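Local coordinates for aminoacyl-tRNA synthetase-interacting multifunctional protein p43 (Plasmodium vivax, PDB 6IPA) that is an aminoacyl-tRNA synthetase-interacting factor whose C-terminal EMAP II-like domain probably binds tRNA through an OB-type fold, at residues A[87-90]-A[91-94]; A[106-110]-A[111-115]. All coordinates share one frame; numbering follows the deposited sequence.

Interaction 1 (A[87-90]-A[91-94])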
# COMPACT_ATOMS: atom_id res chain seq x y z
N LYS A 87 13.43 5.06 9.07
CA LYS A 87 13.69 5.89 7.89
C LYS A 87 12.72 7.04 7.69
O LYS A 87 12.90 7.83 6.77
CB LYS A 87 13.78 5.03 6.63
CG LYS A 87 15.03 4.17 6.60
CD LYS A 87 15.09 3.25 5.41
CE LYS A 87 16.49 2.67 5.21
NZ LYS A 87 16.55 1.82 3.99
N LYS A 88 11.73 7.16 8.57
CA LYS A 88 10.72 8.21 8.41
C LYS A 88 10.22 8.73 9.72
O LYS A 88 10.04 7.95 10.64
CB LYS A 88 9.50 7.65 7.66
CG LYS A 88 9.70 7.41 6.17
CD LYS A 88 9.63 8.69 5.38
CE LYS A 88 10.69 8.72 4.30
NZ LYS A 88 10.46 9.95 3.50
N ASN A 89 9.95 10.03 9.80
CA ASN A 89 9.33 10.63 11.00
C ASN A 89 7.79 10.53 10.96
O ASN A 89 7.20 10.35 9.89
CB ASN A 89 9.75 12.10 11.15
CG ASN A 89 11.28 12.33 11.05
OD1 ASN A 89 12.08 11.80 11.82
ND2 ASN A 89 11.67 13.18 10.11
N SER A 90 7.13 10.69 12.09
CA SER A 90 5.66 10.54 12.17
C SER A 90 4.89 11.52 11.28
O SER A 90 3.94 11.14 10.58
CB SER A 90 5.17 10.74 13.60
OG SER A 90 5.08 12.12 13.93
N GLU A 91 5.26 12.79 11.34
CA GLU A 91 4.58 13.80 10.53
C GLU A 91 4.76 13.55 9.02
O GLU A 91 4.05 14.15 8.20
CB GLU A 91 5.01 15.21 10.96
CG GLU A 91 6.41 15.64 10.51
CD GLU A 91 7.57 15.13 11.38
OE1 GLU A 91 7.46 14.99 12.62
OE2 GLU A 91 8.65 14.91 10.79
N ASP A 92 5.67 12.65 8.65
CA ASP A 92 5.87 12.24 7.25
C ASP A 92 4.76 11.34 6.71
O ASP A 92 4.56 11.22 5.50
CB ASP A 92 7.17 11.49 7.12
CG ASP A 92 8.34 12.37 7.30
OD1 ASP A 92 8.29 13.47 6.72
OD2 ASP A 92 9.27 11.97 8.04
N LEU A 93 4.08 10.69 7.64
CA LEU A 93 3.05 9.75 7.40
C LEU A 93 1.67 10.30 7.81
O LEU A 93 0.64 9.96 7.17
CB LEU A 93 3.34 8.50 8.22
CG LEU A 93 4.67 7.75 8.07
CD1 LEU A 93 4.75 6.55 9.01
CD2 LEU A 93 4.81 7.26 6.64
N LEU A 94 1.64 11.11 8.88
CA LEU A 94 0.39 11.51 9.48
C LEU A 94 -0.47 12.25 8.46
O LEU A 94 0.02 13.03 7.66
CB LEU A 94 0.62 12.39 10.74
CG LEU A 94 -0.63 12.66 11.60
CD1 LEU A 94 -1.14 11.40 12.27
CD2 LEU A 94 -0.39 13.71 12.66

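Interaction 2 (A[106-110]-A[111-115])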
# COMPACT_ATOMS: atom_id res chain seq x y z
N GLU A 106 -5.62 -10.20 8.34
CA GLU A 106 -5.21 -9.68 9.64
C GLU A 106 -4.17 -10.62 10.24
O GLU A 106 -4.32 -11.86 10.17
CB GLU A 106 -6.40 -9.56 10.61
CG GLU A 106 -6.02 -8.92 11.96
CD GLU A 106 -7.19 -8.31 12.75
OE1 GLU A 106 -8.09 -9.05 13.24
OE2 GLU A 106 -7.20 -7.08 12.94
N LYS A 107 -3.11 -10.03 10.79
CA LYS A 107 -2.04 -10.71 11.52
C LYS A 107 -1.86 -10.07 12.92
O LYS A 107 -2.42 -8.99 13.17
CB LYS A 107 -0.75 -10.60 10.72
CG LYS A 107 -0.65 -11.66 9.66
CD LYS A 107 0.71 -11.59 8.98
CE LYS A 107 0.68 -10.59 7.84
NZ LYS A 107 1.99 -10.59 7.13
N SER A 108 -1.13 -10.70 13.82
CA SER A 108 -0.93 -10.11 15.13
C SER A 108 0.53 -10.05 15.41
O SER A 108 1.07 -11.00 15.86
CB SER A 108 -1.60 -10.96 16.21
OG SER A 108 -1.81 -10.28 17.44
N LEU A 109 1.17 -8.91 15.21
CA LEU A 109 2.59 -8.78 15.47
C LEU A 109 2.88 -8.13 16.77
O LEU A 109 2.37 -7.07 17.04
CB LEU A 109 3.18 -7.86 14.46
CG LEU A 109 3.14 -8.34 13.06
CD1 LEU A 109 3.61 -7.31 12.07
CD2 LEU A 109 3.91 -9.64 12.97
N ARG A 110 3.59 -8.83 17.63
CA ARG A 110 4.04 -8.34 18.92
C ARG A 110 3.00 -7.67 19.74
O ARG A 110 3.19 -6.61 20.20
CB ARG A 110 5.32 -7.53 18.81
CG ARG A 110 6.55 -8.37 18.53
CD ARG A 110 7.77 -7.49 18.67
NE ARG A 110 9.12 -8.05 18.47
CZ ARG A 110 9.84 -7.93 17.36
NH1 ARG A 110 9.34 -7.38 16.28
NH2 ARG A 110 11.05 -8.41 17.31
N GLY A 111 1.85 -8.27 19.83
CA GLY A 111 0.77 -7.78 20.60
C GLY A 111 -0.08 -6.88 19.77
O GLY A 111 -1.24 -6.74 20.02
N ARG A 112 0.45 -6.42 18.65
CA ARG A 112 -0.31 -5.52 17.80
C ARG A 112 -0.91 -6.03 16.49
O ARG A 112 -0.22 -6.54 15.65
CB ARG A 112 0.51 -4.29 17.49
CG ARG A 112 0.83 -3.48 18.70
CD ARG A 112 -0.40 -3.00 19.44
NE ARG A 112 0.01 -2.31 20.65
CZ ARG A 112 0.06 -1.00 20.79
NH1 ARG A 112 -0.31 -0.20 19.80
NH2 ARG A 112 0.45 -0.48 21.92
N LYS A 113 -2.21 -5.82 16.33
CA LYS A 113 -2.92 -6.26 15.12
C LYS A 113 -2.52 -5.38 13.95
O LYS A 113 -2.27 -4.19 14.13
CB LYS A 113 -4.45 -6.19 15.29
CG LYS A 113 -5.04 -7.06 16.41
CD LYS A 113 -4.84 -8.56 16.17
CE LYS A 113 -5.55 -9.41 17.21
NZ LYS A 113 -4.73 -9.55 18.44
N SER A 114 -2.45 -6.00 12.77
CA SER A 114 -2.09 -5.35 11.51
C SER A 114 -2.88 -5.95 10.30
O SER A 114 -2.65 -7.08 9.91
CB SER A 114 -0.61 -5.52 11.28
OG SER A 114 -0.23 -4.85 10.10
N HIS A 115 -3.79 -5.20 9.71
CA HIS A 115 -4.68 -5.70 8.67
C HIS A 115 -4.54 -4.91 7.38
O HIS A 115 -5.21 -3.92 7.19
CB HIS A 115 -6.13 -5.60 9.17
CG HIS A 115 -7.12 -6.17 8.22
ND1 HIS A 115 -8.47 -5.84 8.26
CD2 HIS A 115 -6.98 -7.04 7.19
CE1 HIS A 115 -9.10 -6.50 7.31
NE2 HIS A 115 -8.22 -7.21 6.64

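Interaction 1 (A[87-90]-A[91-94])
Asp92 folds back on Asn89, three residues earlier, and closes a single tight turn of chain. Asp92 CB lies 3.0 Å from Asn89 O, and Asp92 CG sits 3.5 Å from the same oxygen. CG stands beside Asp92's own backbone N, anti to the carbonyl carbon (chi1 -70°), a setting that turns the carboxylate back along the chain toward the start of the turn. At the tip, Asp92 OD2 accepts the backbone N-H of Asn89, with Asn89 N to Asp92 OD2 at 2.7 Å. It does so through its anti lone pair, the one away from OD1, and the bond is noticeably bent (135° at the hydrogen). Asp92 OD2 also packs 3.1 Å from Asn89 CB. In return, Asp92 N donates to Asn89 O at 3.0 Å, from well above the carbonyl plane, so the two residues hold each other by a reciprocal pair of bonds. The carboxylate bond resembles one half of a capping box, but the Asn89 carbonyl, not its side chain, takes the return bond. Glu91 turns the same way as Asn89, its OE2 beside Asn89 CB. Farther along the turn, Ser90 O takes two donors: Leu93 N from above the carbonyl plane, and Leu94 N nearly in line with the C=O bond at 2.9 Å. Lys88 crosses Asp92 at about a right angle, Lys88 CD 4.1 Å from Asp92 CB. Lys88 NZ stays 5.1 Å from Asp92 OD2 and instead forms a salt bridge with Glu128. The turn belongs to the loop joining strands 78-82 and 97-101. Ser90, Leu93 and Leu94 rest on Val56 of strand 48-58, and the buried Leu93 also reaches Leu129 of strand 126-129, while Tyr66 OH bonds to Lys88 O.

Interaction 2 (A[106-110]-A[111-115])
Residues 106-115 form a two-stranded antiparallel beta hairpin, strands 107-109 and 112-114 closed by a type I' turn from Leu109 to Arg112, on the surface of the putative tRNA-binding domain. Lys107 and Ser114 make a hydrogen-bonded pair, Lys107 N to Ser114 O at 3.1 Å and Ser114 N to Lys107 O at 3.0 Å. The same carbonyl of Lys107 also receives a CA-H contact from Lys113. Next to the turn, Leu109 and Arg112 repeat the pattern: Leu109 N reaches Arg112 O at 2.8 Å, and Arg112 N reaches Leu109 O, both bonds meeting their carbonyls from above the plane. At the second corner, Gly111 takes a positive phi (90°), where a CB would collide with Arg110 O. Ser108 and Lys113 are the non-hydrogen-bonded pair between these two, their side chains sharing one face of the ribbon. Ser108 OG is set anti to its backbone N (chi1 -162°), which aims it across the strands at Lys113. The lysine bends at chi2 and chi4, lays Lys113 CD 3.7 Å from Ser108 OG and brings NZ to 3.2 Å from that oxygen, forming a hydrogen bond. Glu106 crosses the lysine near its root instead, Glu106 OE2 3.7 Å from Lys113 CB, with OE1 still 6.2 Å from Lys113 NZ. On the other face, Ser114 OG is bonded to Cys81 N, and near the turn Leu109 O also accepts from His59 NE2, tying the hairpin to the rest of the domain. Backbone bonds thus supply most of the cohesion between the strands. Lys107, Arg110, Arg112 and Lys113, against one acidic side chain, Glu106, give the hairpin a net basic character, which would be consistent with RNA binding, though no RNA contact is seen here.

Interactions 1 and 2 lie in series along the chain, the turn at 87-94 closing before the hairpin at 106-115 begins, with strand 97-101 between them. Their centres are 20 Å apart and their nearest atoms about 12 Å, so they do not touch. Both are surface features within the putative tRNA-binding domain, attached to the same four-stranded sheet: interaction 1 packs on Val56 of strand 48-58, whereas interaction 2 bonds to Cys81 of strand 78-82. Each is held largely by backbone bonds, but a carboxylate completes the turn and a lysine-serine bond crosses the hairpin. Neither includes a bound ligand, so any contact with tRNA remains inferred.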